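Local coordinates for vivid PAS protein VVD (Neurospora crassa, PDB 3D72), which probably senses blue light as a LOV-type PAS photoreceptor carrying flavin-adenine dinucleotide, forming a rapidly exchanging dimer upon light activation, at residues A[17-20]-A[21-24]; A[40-43]-A[44-47]; A[55-58]-A[59-63]; A[62-65]-A[66-69]; A[96-99]-A[100-104]. The protein carries 1 engineered substitution. All coordinates share one frame; numbering follows the deposited sequence.

Interaction 1: residues A[17-20]-A[21-24]; sequences IQIM and NRPN
Asn21 and Arg22 turn back onto the last turn of helix 12-21, closing its C-terminal end with side chains as well as backbone N-H groups. Two carbonyls are gripped twice. Ile17 O takes the backbone N of Asn21 at 3.0 Å and the amide ND2 of Asn21 at 2.8 Å, the two donors arriving from opposite faces of the carbonyl plane. The ND2 bond is nearly straight (167°) and lies in the amide plane of Asn21, although it meets Ile17 O from above its carbonyl plane. The same ND2 also donates to Val32 O of the second subunit, so one amide serves both the helix end and the dimer contact, where Met20 packs on its counterpart, Met20 of the second subunit. Ile19 O is held likewise: Arg22 N reaches it at 3.2 Å from one face and Arg22 NH1 at 2.9 Å from the other, the oxygen lying at the guanidinium edge. With chi1 at 69°, CG of Arg22 sits between backbone N and carbonyl carbon, and the extended chain beyond runs past Ile19 O. NE completes a salt bridge to Glu109. Ile19, buried, rests on Ile131, Met144 and Phe146 of the PAS sheet. A water bridges two further carbonyls, donating to Met20 O at 3.1 Å and to Arg22 O at 2.6 Å.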
# COMPACT_ATOMS: atom_id res chain seq x y z
N ILE A 17 1.40 0.48 2.82
CA ILE A 17 1.61 -0.94 2.56
C ILE A 17 2.25 -1.57 3.80
O ILE A 17 1.86 -2.65 4.23
CB ILE A 17 2.52 -1.14 1.32
CG1 ILE A 17 1.75 -0.74 0.06
CG2 ILE A 17 2.98 -2.59 1.22
CD1 ILE A 17 2.62 -0.59 -1.18
N GLN A 18 3.21 -0.87 4.39
CA GLN A 18 3.87 -1.38 5.58
C GLN A 18 2.86 -1.61 6.70
O GLN A 18 2.89 -2.63 7.39
CB GLN A 18 4.92 -0.38 6.05
CG GLN A 18 5.60 -0.75 7.34
CD GLN A 18 6.53 0.33 7.84
OE1 GLN A 18 7.22 0.99 7.04
NE2 GLN A 18 6.58 0.51 9.15
N ILE A 19 1.95 -0.64 6.88
CA ILE A 19 0.94 -0.75 7.92
C ILE A 19 -0.00 -1.92 7.67
O ILE A 19 -0.25 -2.72 8.58
CB ILE A 19 0.14 0.56 8.05
CG1 ILE A 19 1.04 1.65 8.65
CG2 ILE A 19 -1.11 0.34 8.93
CD1 ILE A 19 0.45 3.04 8.62
N MET A 20 -0.51 -2.04 6.45
CA MET A 20 -1.42 -3.15 6.15
C MET A 20 -0.76 -4.53 6.22
O MET A 20 -1.44 -5.53 6.40
CB MET A 20 -2.06 -2.96 4.78
CG MET A 20 -3.08 -1.82 4.74
SD MET A 20 -3.91 -1.69 3.15
CE MET A 20 -2.72 -0.61 2.27
N ASN A 21 0.56 -4.57 6.08
CA ASN A 21 1.30 -5.83 6.13
C ASN A 21 1.95 -6.11 7.48
O ASN A 21 2.61 -7.14 7.65
CB ASN A 21 2.40 -5.83 5.06
CG ASN A 21 1.88 -6.15 3.67
OD1 ASN A 21 1.86 -7.31 3.25
ND2 ASN A 21 1.46 -5.13 2.94
N ARG A 22 1.78 -5.23 8.46
CA ARG A 22 2.42 -5.42 9.77
C ARG A 22 1.97 -6.72 10.43
O ARG A 22 0.79 -7.02 10.51
CB ARG A 22 2.21 -4.20 10.67
CG ARG A 22 0.80 -3.95 11.18
CD ARG A 22 0.72 -2.55 11.78
NE ARG A 22 -0.46 -2.35 12.61
CZ ARG A 22 -1.71 -2.34 12.16
NH1 ARG A 22 -1.97 -2.52 10.87
NH2 ARG A 22 -2.71 -2.16 13.01
N PRO A 23 2.94 -7.52 10.93
CA PRO A 23 2.74 -8.81 11.59
C PRO A 23 1.84 -8.93 12.81
O PRO A 23 1.00 -9.83 12.87
CB PRO A 23 4.17 -9.27 11.88
CG PRO A 23 4.87 -7.99 12.14
CD PRO A 23 4.35 -7.11 11.02
N ASN A 24 2.03 -8.07 13.80
CA ASN A 24 1.23 -8.17 15.01
C ASN A 24 0.37 -6.94 15.27
O ASN A 24 0.57 -6.23 16.25
CB ASN A 24 2.15 -8.41 16.21
CG ASN A 24 3.05 -9.61 16.01
OD1 ASN A 24 2.57 -10.73 15.80
ND2 ASN A 24 4.36 -9.39 16.09
O HOH W 1 -1.52 -6.57 9.31

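Interaction 2: residues A[40-43]-A[44-47]; sequences LCDL and KQKD. With FAD (flavin-adenine dinucleotide), chain C.
Asp42 uses both carboxylate oxygens to clasp the turn that follows its strand. OD1 of Asp42 accepts the backbone N of Lys44 at 2.9 Å, on the anti side of the carboxylate, while OD2 of Asp42 receives NE2 of Gln45 at 3.0 Å in an almost straight bond (172°). The latter lies within the amide plane of Gln45 but comes from above the carboxylate plane, the two flat groups standing 87° apart. OD1 has a further and stronger partner in the salt bridge to Arg141 of the neighbouring strand, and the other end of the Gln45 amide, OE1, takes the backbone N of Leu4. The Asp42 CG points anti to the backbone N (chi1 -164°), which carries the carboxylate forward over the turn. Asp42 to Gln45 form a type I beta turn at the end of strand 38-42, overlaid by an Asx turn from OD1 to Lys44 N; the backbone bond from Gln45 N to Asp42 O is weak at 3.4 Å. Replacing Asp42 with an alanine would probably leave Arg141 without its counter-charge, and Lys44 N and Gln45 NE2 without these acceptors. One water donates to both Leu43 O and Gln45 O, bridging the two carbonyls. In the packing, Lys44 bends at chi2 and lays its CD against the Leu43 peptide, 3.4 Å from Leu43 C. One residue before Asp42 on the strand, SG of Cys41 meets the methyl C7M of FAD at 3.5 Å.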
# COMPACT_ATOMS: atom_id res chain seq x y z
N LEU A 40 1.14 12.39 8.46
CA LEU A 40 2.37 11.73 8.86
C LEU A 40 3.12 12.74 9.71
O LEU A 40 3.24 13.90 9.32
CB LEU A 40 3.22 11.37 7.64
CG LEU A 40 4.42 10.47 7.97
CD1 LEU A 40 3.96 9.02 8.12
CD2 LEU A 40 5.45 10.57 6.84
N CYS A 41 3.59 12.30 10.88
CA CYS A 41 4.34 13.16 11.79
C CYS A 41 5.74 12.61 11.97
O CYS A 41 5.95 11.39 11.96
CB CYS A 41 3.64 13.28 13.14
SG CYS A 41 2.00 14.05 13.03
N ASP A 42 6.70 13.51 12.16
CA ASP A 42 8.09 13.11 12.33
C ASP A 42 8.44 12.95 13.81
O ASP A 42 8.52 13.92 14.56
CB ASP A 42 9.00 14.16 11.70
CG ASP A 42 10.41 13.66 11.48
OD1 ASP A 42 10.85 12.79 12.26
OD2 ASP A 42 11.08 14.13 10.54
N LEU A 43 8.64 11.71 14.24
CA LEU A 43 8.96 11.43 15.63
C LEU A 43 10.32 11.97 16.05
O LEU A 43 10.56 12.16 17.25
CB LEU A 43 8.94 9.92 15.89
CG LEU A 43 7.58 9.23 15.71
CD1 LEU A 43 7.76 7.72 15.80
CD2 LEU A 43 6.62 9.73 16.77
N LYS A 44 11.18 12.23 15.08
CA LYS A 44 12.53 12.71 15.35
C LYS A 44 12.77 14.20 15.22
O LYS A 44 13.93 14.64 15.21
CB LYS A 44 13.52 11.93 14.49
CG LYS A 44 14.05 10.66 15.15
CD LYS A 44 12.95 9.87 15.85
CE LYS A 44 13.53 8.69 16.62
NZ LYS A 44 12.46 7.92 17.32
N GLN A 45 11.71 14.98 15.10
CA GLN A 45 11.86 16.43 15.05
C GLN A 45 11.13 16.98 16.26
O GLN A 45 10.24 16.34 16.80
CB GLN A 45 11.31 17.03 13.75
CG GLN A 45 12.23 16.82 12.56
CD GLN A 45 11.87 17.69 11.37
OE1 GLN A 45 12.08 18.90 11.38
NE2 GLN A 45 11.29 17.07 10.34
N LYS A 46 11.51 18.18 16.67
CA LYS A 46 10.91 18.80 17.85
C LYS A 46 9.39 18.85 17.84
O LYS A 46 8.79 19.41 16.95
CB LYS A 46 11.46 20.21 18.03
CG LYS A 46 10.67 21.03 19.02
CD LYS A 46 11.54 21.50 20.16
CE LYS A 46 10.93 22.74 20.78
NZ LYS A 46 10.88 23.84 19.77
N ASP A 47 8.81 18.25 18.88
CA ASP A 47 7.37 18.21 19.11
C ASP A 47 6.55 17.47 18.06
O ASP A 47 5.43 17.87 17.75
CB ASP A 47 6.83 19.62 19.30
CG ASP A 47 5.56 19.65 20.16
OD1 ASP A 47 5.33 18.67 20.92
OD2 ASP A 47 4.82 20.65 20.09
PA FAD C . 0.44 16.91 26.74
O1A FAD C . 0.46 18.27 26.14
O2A FAD C . 1.58 16.53 27.62
O5B FAD C . -0.93 16.73 27.51
C5B FAD C . -1.29 15.54 28.24
C4B FAD C . -2.54 15.85 29.06
O4B FAD C . -2.84 14.68 29.83
C3B FAD C . -2.40 17.04 30.04
O3B FAD C . -3.39 18.03 29.89
C2B FAD C . -2.40 16.41 31.43
O2B FAD C . -3.06 17.10 32.45
C1B FAD C . -2.92 14.99 31.23
N9A FAD C . -2.15 13.97 31.91
C8A FAD C . -0.83 13.66 31.74
N7A FAD C . -0.39 12.69 32.51
C5A FAD C . -1.50 12.35 33.26
C6A FAD C . -1.70 11.36 34.29
N6A FAD C . -0.70 10.57 34.70
N1A FAD C . -2.93 11.25 34.85
C2A FAD C . -3.92 12.07 34.41
N3A FAD C . -3.86 13.03 33.46
C4A FAD C . -2.57 13.11 32.92
N1 FAD C . -4.56 14.89 18.22
C2 FAD C . -5.79 15.37 17.90
O2 FAD C . -6.49 15.99 18.72
N3 FAD C . -6.30 15.17 16.61
C4 FAD C . -5.63 14.50 15.58
O4 FAD C . -6.18 14.36 14.47
C4X FAD C . -4.36 13.99 15.93
N5 FAD C . -3.62 13.31 14.94
C5X FAD C . -2.37 12.83 15.30
C6 FAD C . -1.60 12.14 14.31
C7 FAD C . -0.34 11.66 14.58
C7M FAD C . 0.39 10.92 13.46
C8 FAD C . 0.25 11.88 15.85
C8M FAD C . 1.64 11.40 16.21
C9 FAD C . -0.51 12.56 16.86
C9A FAD C . -1.81 13.05 16.61
N10 FAD C . -2.61 13.74 17.61
C10 FAD C . -3.85 14.23 17.24
C1' FAD C . -2.15 13.94 19.01
C2' FAD C . -1.29 15.12 19.38
O2' FAD C . -0.37 15.38 18.31
C3' FAD C . -0.60 14.78 20.73
O3' FAD C . 0.20 13.62 20.55
C4' FAD C . -1.63 14.51 21.88
O4' FAD C . -2.35 15.69 22.15
C5' FAD C . -0.96 13.99 23.16
O5' FAD C . 0.35 14.55 23.34
P FAD C . 0.60 15.99 23.96
O1P FAD C . 1.98 16.34 23.62
O2P FAD C . -0.45 16.94 23.52
O3P FAD C . 0.49 15.84 25.56
O HOH W 2 9.68 14.42 18.82

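Interaction 3: residues A[55-58]-A[59-63]; sequences EAFL and YMTGY
With chi1 at 170°, Phe57 carries its CG anti to the backbone N, and with chi1 at 65° Thr61 sets OG1 between its backbone N and carbonyl carbon; together these torsions bring the threonine methyl over the phenyl ring, one helical turn on. CG2 of Thr61 stands 4.1 Å from the centroid of the Phe57 ring, a CH-pi contact over the face, offset toward the rim. The hydroxyl OG1 of Thr61 meanwhile donates to Phe57 O at 3.0 Å, joined there by Thr61 N, also at 3.0 Å, from the opposite face of the carbonyl plane. This is the last turn of helix 55-61 of the PAS domain, packed with the Phe57 ring about 4 Å from FAD at the nearest atoms. Gly62, with positive phi, ends the helix, its N reaching Leu58 O at 2.8 Å; a CB here would jam against the preceding carbonyl. OG1 of Thr61 also accepts a weak bond from Tyr63 N. A valine at Thr61 would lose the hydroxyl, and would probably leave Tyr63 N short of that partner and Phe57 O with one donor fewer. Met60 bends at chi3 and brings CE obliquely to the same ring, 4.3 Å from Phe57 CD1.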
# COMPACT_ATOMS: atom_id res chain seq x y z
N GLU A 55 -5.24 15.33 1.36
CA GLU A 55 -6.27 16.29 1.02
C GLU A 55 -7.55 16.06 1.81
O GLU A 55 -8.26 17.00 2.13
CB GLU A 55 -6.53 16.27 -0.48
CG GLU A 55 -5.31 16.70 -1.27
CD GLU A 55 -5.66 17.34 -2.60
OE1 GLU A 55 -4.74 17.86 -3.27
OE2 GLU A 55 -6.85 17.32 -2.98
N ALA A 56 -7.84 14.80 2.14
CA ALA A 56 -9.05 14.49 2.90
C ALA A 56 -8.97 15.02 4.33
O ALA A 56 -10.00 15.38 4.92
CB ALA A 56 -9.29 12.98 2.92
N PHE A 57 -7.77 15.05 4.90
CA PHE A 57 -7.57 15.58 6.25
C PHE A 57 -7.79 17.09 6.22
O PHE A 57 -8.41 17.66 7.11
CB PHE A 57 -6.15 15.29 6.75
CG PHE A 57 -5.78 16.00 8.01
CD1 PHE A 57 -6.12 15.47 9.25
CD2 PHE A 57 -5.10 17.22 7.97
CE1 PHE A 57 -5.78 16.13 10.43
CE2 PHE A 57 -4.75 17.89 9.14
CZ PHE A 57 -5.10 17.35 10.38
N LEU A 58 -7.25 17.75 5.19
CA LEU A 58 -7.40 19.20 5.07
C LEU A 58 -8.87 19.56 4.87
O LEU A 58 -9.36 20.54 5.43
CB LEU A 58 -6.57 19.71 3.89
CG LEU A 58 -5.07 19.45 4.00
CD1 LEU A 58 -4.38 19.93 2.73
CD2 LEU A 58 -4.51 20.14 5.23
N TYR A 59 -9.56 18.75 4.08
CA TYR A 59 -10.97 18.99 3.82
C TYR A 59 -11.79 18.81 5.10
O TYR A 59 -12.64 19.64 5.43
CB TYR A 59 -11.49 18.04 2.75
CG TYR A 59 -12.93 18.26 2.41
CD1 TYR A 59 -13.79 17.19 2.21
CD2 TYR A 59 -13.44 19.55 2.27
CE1 TYR A 59 -15.13 17.39 1.87
CE2 TYR A 59 -14.77 19.77 1.93
CZ TYR A 59 -15.61 18.68 1.74
OH TYR A 59 -16.92 18.88 1.40
N MET A 60 -11.52 17.71 5.80
CA MET A 60 -12.23 17.41 7.04
C MET A 60 -12.09 18.51 8.09
O MET A 60 -13.08 18.91 8.71
CB MET A 60 -11.71 16.10 7.65
CG MET A 60 -12.35 15.77 8.99
SD MET A 60 -11.54 14.39 9.84
CE MET A 60 -10.17 15.23 10.67
N THR A 61 -10.87 18.99 8.29
CA THR A 61 -10.59 20.00 9.30
C THR A 61 -10.79 21.45 8.89
O THR A 61 -10.91 22.32 9.75
CB THR A 61 -9.15 19.85 9.85
OG1 THR A 61 -8.20 20.13 8.81
CG2 THR A 61 -8.92 18.44 10.38
N GLY A 62 -10.79 21.71 7.59
CA GLY A 62 -10.97 23.07 7.10
C GLY A 62 -9.70 23.89 7.04
O GLY A 62 -9.73 25.06 6.65
N TYR A 63 -8.58 23.30 7.45
CA TYR A 63 -7.29 23.98 7.44
C TYR A 63 -6.54 23.68 6.15
O TYR A 63 -6.78 22.66 5.52
CB TYR A 63 -6.44 23.53 8.64
CG TYR A 63 -6.93 24.03 9.98
CD1 TYR A 63 -7.75 23.25 10.79
CD2 TYR A 63 -6.54 25.28 10.46
CE1 TYR A 63 -8.17 23.70 12.04
CE2 TYR A 63 -6.96 25.74 11.69
CZ TYR A 63 -7.77 24.95 12.48
OH TYR A 63 -8.17 25.42 13.72

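Interaction 4: residues A[62-65]-A[66-69]; sequences GYSN and AEVL
Ala66 comes first, its CB 4.0 Å from OG of Ser64, the residue at the N-cap of helix 65-68. Glu67 then completes a capping box with that serine. Its backbone N gives a weak bond to Ser64 OG at 3.3 Å, and its side chain reaches back so that OE1 takes Ser64 N at 3.0 Å, a fairly straight bond (162°) on the anti lone pair. For Ser64, chi1 of 64° leaves OG between its own backbone N and carbonyl carbon, facing the helix start; it adds a weak bond to Glu67 OE1. A water held by Gly62 O donates to the same OE1 at 2.7 Å, while OE2 of Glu67 forms a salt bridge with Lys119. The next residue, Val68, is buried: its CG1 touches CB of Tyr63 at 3.5 Å, and the valine also packs on Phe57 and Leu58 of the preceding helix and on Phe75. Val68 N and Leu69 N share Asn65 O, the latter almost in line with the C=O at 2.9 Å. Leu69, the first residue past the helix, has CD1 3.3 Å from OD1 of Asn65. The carboxylate of Glu67 thus works at both ends, one oxygen taking Ser64 N, a weak bond from Ser64 OG and a water, the other paired with a lysine; the negative charge beside the N-terminus of this short helix probably suits the helix dipole and is likely to stay ionised.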
# COMPACT_ATOMS: atom_id res chain seq x y z
N GLY A 62 -10.79 21.71 7.59
CA GLY A 62 -10.97 23.07 7.10
C GLY A 62 -9.70 23.89 7.04
O GLY A 62 -9.73 25.06 6.65
N TYR A 63 -8.58 23.30 7.45
CA TYR A 63 -7.29 23.98 7.44
C TYR A 63 -6.54 23.68 6.15
O TYR A 63 -6.78 22.66 5.52
CB TYR A 63 -6.44 23.53 8.64
CG TYR A 63 -6.93 24.03 9.98
CD1 TYR A 63 -7.75 23.25 10.79
CD2 TYR A 63 -6.54 25.28 10.46
CE1 TYR A 63 -8.17 23.70 12.04
CE2 TYR A 63 -6.96 25.74 11.69
CZ TYR A 63 -7.77 24.95 12.48
OH TYR A 63 -8.17 25.42 13.72
N SER A 64 -5.63 24.57 5.76
CA SER A 64 -4.84 24.38 4.54
C SER A 64 -3.50 23.72 4.88
O SER A 64 -3.13 23.61 6.05
CB SER A 64 -4.57 25.73 3.88
OG SER A 64 -3.76 26.53 4.74
N ASN A 65 -2.77 23.29 3.85
CA ASN A 65 -1.46 22.68 4.06
C ASN A 65 -0.55 23.63 4.82
O ASN A 65 0.13 23.23 5.76
CB ASN A 65 -0.81 22.34 2.71
CG ASN A 65 -0.80 20.86 2.42
OD1 ASN A 65 -0.34 20.06 3.23
ND2 ASN A 65 -1.31 20.49 1.25
N ALA A 66 -0.55 24.90 4.42
CA ALA A 66 0.28 25.91 5.05
C ALA A 66 -0.04 26.08 6.54
O ALA A 66 0.84 26.39 7.34
CB ALA A 66 0.11 27.25 4.34
N GLU A 67 -1.30 25.87 6.89
CA GLU A 67 -1.73 26.02 8.27
C GLU A 67 -1.46 24.80 9.15
O GLU A 67 -1.39 24.94 10.37
CB GLU A 67 -3.22 26.34 8.33
CG GLU A 67 -3.57 27.73 7.82
CD GLU A 67 -5.05 28.00 7.83
OE1 GLU A 67 -5.81 27.14 7.31
OE2 GLU A 67 -5.47 29.06 8.35
N VAL A 68 -1.30 23.62 8.56
CA VAL A 68 -1.07 22.44 9.39
C VAL A 68 0.37 21.92 9.41
O VAL A 68 0.84 21.44 10.44
CB VAL A 68 -2.02 21.28 9.00
CG1 VAL A 68 -3.47 21.77 9.01
CG2 VAL A 68 -1.65 20.72 7.65
N LEU A 69 1.06 22.02 8.28
CA LEU A 69 2.44 21.53 8.20
C LEU A 69 3.39 22.19 9.18
O LEU A 69 3.40 23.42 9.32
CB LEU A 69 2.97 21.71 6.77
CG LEU A 69 2.85 20.54 5.80
CD1 LEU A 69 1.50 19.85 5.91
CD2 LEU A 69 3.09 21.06 4.39
O HOH W 3 -7.81 27.25 5.50

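Interaction 5: residues A[96-99]-A[100-104]; sequences TINT and MRKAI. With FAD (flavin-adenine dinucleotide), chain C.
Met100 and Ile97 supply much of the apolar part of this stretch of helix 94-106, the PAS-domain helix that runs along the bound FAD. The Met100 chain bends at chi3, laying CE 4.3 Å from CG1 of Ile97 and 3.9 Å from C4' of the FAD ribityl chain, while its SD lies near C1'. Met100 also rests on Val112, Leu128 and Met130 of the sheet. Ile97 turns CG2 anti to its backbone N, bringing it to 3.3 Å from C5B of FAD at the adenosine end. Ile104 CD1 approaches the dimethylbenzene methyl C8M at 3.6 Å. Four backbone hydrogen bonds across the segments run in regular i to i+4 fashion; Arg101 N to Ile97 O and Lys102 N to Asn98 O are both 2.9 Å and 168° straight. OG1 of Thr99 bonds back to Asn95 O. Polar and charged groups gather round Asn98. Its CG is 3.3 Å from N7A of the adenine, and its amide crosses the Arg101 guanidinium obliquely, the planes 47° apart. The Lys102 chain, bent at chi3, also crosses the Asn98 side chain. Arg101 itself passes the cofactor with its aliphatic stem, CG sitting 3.6 Å from the bridging oxygen O3P. One helical surface thus follows FAD from the C8M methyl past the ribityl chain to adenine, with apolar side chains along the ribityl chain and the adenosine ribose and an amide at adenine; the positive charge of Arg101, not in direct contact with the diphosphate, would probably balance part of its negative charge from a distance.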
# COMPACT_ATOMS: atom_id res chain seq x y z
N THR A 96 -7.71 11.00 27.86
CA THR A 96 -7.60 10.69 26.45
C THR A 96 -6.28 11.23 25.90
O THR A 96 -5.58 10.55 25.15
CB THR A 96 -8.77 11.30 25.66
OG1 THR A 96 -9.99 10.67 26.06
CG2 THR A 96 -8.59 11.13 24.15
N ILE A 97 -5.94 12.45 26.30
CA ILE A 97 -4.69 13.05 25.84
C ILE A 97 -3.50 12.30 26.39
O ILE A 97 -2.52 12.07 25.67
CB ILE A 97 -4.62 14.54 26.23
CG1 ILE A 97 -5.80 15.28 25.61
CG2 ILE A 97 -3.33 15.15 25.70
CD1 ILE A 97 -5.91 16.73 25.98
N ASN A 98 -3.58 11.90 27.63
CA ASN A 98 -2.46 11.17 28.22
C ASN A 98 -2.30 9.81 27.53
O ASN A 98 -1.18 9.35 27.33
CB ASN A 98 -2.67 10.98 29.72
CG ASN A 98 -1.48 10.35 30.38
OD1 ASN A 98 -0.35 10.84 30.26
ND2 ASN A 98 -1.71 9.24 31.07
N THR A 99 -3.42 9.20 27.17
CA THR A 99 -3.39 7.91 26.48
C THR A 99 -2.64 8.04 25.15
O THR A 99 -1.81 7.20 24.81
CB THR A 99 -4.81 7.38 26.22
OG1 THR A 99 -5.40 6.98 27.46
CG2 THR A 99 -4.77 6.18 25.27
N MET A 100 -2.94 9.11 24.40
CA MET A 100 -2.27 9.33 23.12
C MET A 100 -0.79 9.59 23.33
O MET A 100 0.06 9.01 22.66
CB MET A 100 -2.87 10.55 22.39
CG MET A 100 -4.29 10.37 21.88
SD MET A 100 -4.84 11.75 20.84
CE MET A 100 -5.19 12.97 22.05
N ARG A 101 -0.49 10.47 24.27
CA ARG A 101 0.88 10.84 24.57
C ARG A 101 1.75 9.63 24.92
O ARG A 101 2.85 9.47 24.37
CB ARG A 101 0.91 11.85 25.71
CG ARG A 101 2.17 12.68 25.76
CD ARG A 101 2.55 12.96 27.18
NE ARG A 101 2.35 11.77 28.00
CZ ARG A 101 2.85 11.60 29.22
NH1 ARG A 101 2.62 10.48 29.89
NH2 ARG A 101 3.61 12.55 29.76
N LYS A 102 1.26 8.78 25.81
CA LYS A 102 2.04 7.62 26.21
C LYS A 102 2.26 6.62 25.09
O LYS A 102 3.35 6.06 24.96
CB LYS A 102 1.40 6.94 27.43
CG LYS A 102 1.47 7.80 28.68
CD LYS A 102 1.07 7.05 29.93
CE LYS A 102 -0.41 6.74 29.96
NZ LYS A 102 -0.80 6.08 31.24
N ALA A 103 1.24 6.41 24.27
CA ALA A 103 1.35 5.47 23.15
C ALA A 103 2.38 5.96 22.14
O ALA A 103 3.24 5.20 21.70
CB ALA A 103 0.00 5.30 22.48
N ILE A 104 2.27 7.23 21.76
CA ILE A 104 3.21 7.80 20.81
C ILE A 104 4.64 7.72 21.34
O ILE A 104 5.57 7.41 20.59
CB ILE A 104 2.85 9.27 20.49
CG1 ILE A 104 1.48 9.34 19.82
CG2 ILE A 104 3.92 9.89 19.59
CD1 ILE A 104 0.94 10.74 19.65
PA FAD C . 0.44 16.91 26.74
O1A FAD C . 0.46 18.27 26.14
O2A FAD C . 1.58 16.53 27.62
O5B FAD C . -0.93 16.73 27.51
C5B FAD C . -1.29 15.54 28.24
C4B FAD C . -2.54 15.85 29.06
O4B FAD C . -2.84 14.68 29.83
C3B FAD C . -2.40 17.04 30.04
O3B FAD C . -3.39 18.03 29.89
C2B FAD C . -2.40 16.41 31.43
O2B FAD C . -3.06 17.10 32.45
C1B FAD C . -2.92 14.99 31.23
N9A FAD C . -2.15 13.97 31.91
C8A FAD C . -0.83 13.66 31.74
N7A FAD C . -0.39 12.69 32.51
C5A FAD C . -1.50 12.35 33.26
C6A FAD C . -1.70 11.36 34.29
N6A FAD C . -0.70 10.57 34.70
N1A FAD C . -2.93 11.25 34.85
C2A FAD C . -3.92 12.07 34.41
N3A FAD C . -3.86 13.03 33.46
C4A FAD C . -2.57 13.11 32.92
N1 FAD C . -4.56 14.89 18.22
C2 FAD C . -5.79 15.37 17.90
O2 FAD C . -6.49 15.99 18.72
N3 FAD C . -6.30 15.17 16.61
C4 FAD C . -5.63 14.50 15.58
O4 FAD C . -6.18 14.36 14.47
C4X FAD C . -4.36 13.99 15.93
N5 FAD C . -3.62 13.31 14.94
C5X FAD C . -2.37 12.83 15.30
C6 FAD C . -1.60 12.14 14.31
C7 FAD C . -0.34 11.66 14.58
C7M FAD C . 0.39 10.92 13.46
C8 FAD C . 0.25 11.88 15.85
C8M FAD C . 1.64 11.40 16.21
C9 FAD C . -0.51 12.56 16.86
C9A FAD C . -1.81 13.05 16.61
N10 FAD C . -2.61 13.74 17.61
C10 FAD C . -3.85 14.23 17.24
C1' FAD C . -2.15 13.94 19.01
C2' FAD C . -1.29 15.12 19.38
O2' FAD C . -0.37 15.38 18.31
C3' FAD C . -0.60 14.78 20.73
O3' FAD C . 0.20 13.62 20.55
C4' FAD C . -1.63 14.51 21.88
O4' FAD C . -2.35 15.69 22.15
C5' FAD C . -0.96 13.99 23.16
O5' FAD C . 0.35 14.55 23.34
P FAD C . 0.60 15.99 23.96
O1P FAD C . 1.98 16.34 23.62
O2P FAD C . -0.45 16.94 23.52
O3P FAD C . 0.49 15.84 25.56

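Interactions 2 and 5 both touch FAD, and they touch each other where Leu43 CD2 meets Ile104 CG2 at 3.9 Å, so that the turn after strand 38-42 and helix 94-106 close together by the dimethylbenzene end of the flavin. Interactions 3 and 4, centres 8 Å apart, join the end of helix 55-61 to the start of helix 65-68, sharing Gly62 and Tyr63: Leu58 of one packs on Asn65 and Val68 of the other. They lie across the chain's centre from interaction 5, about 23 Å between centres, and Phe57 brings interaction 3 up to the cofactor. Interaction 1 is remote, about 22 Å from interaction 5 between centres; its Ile19 side chain comes within about 9 Å of FAD.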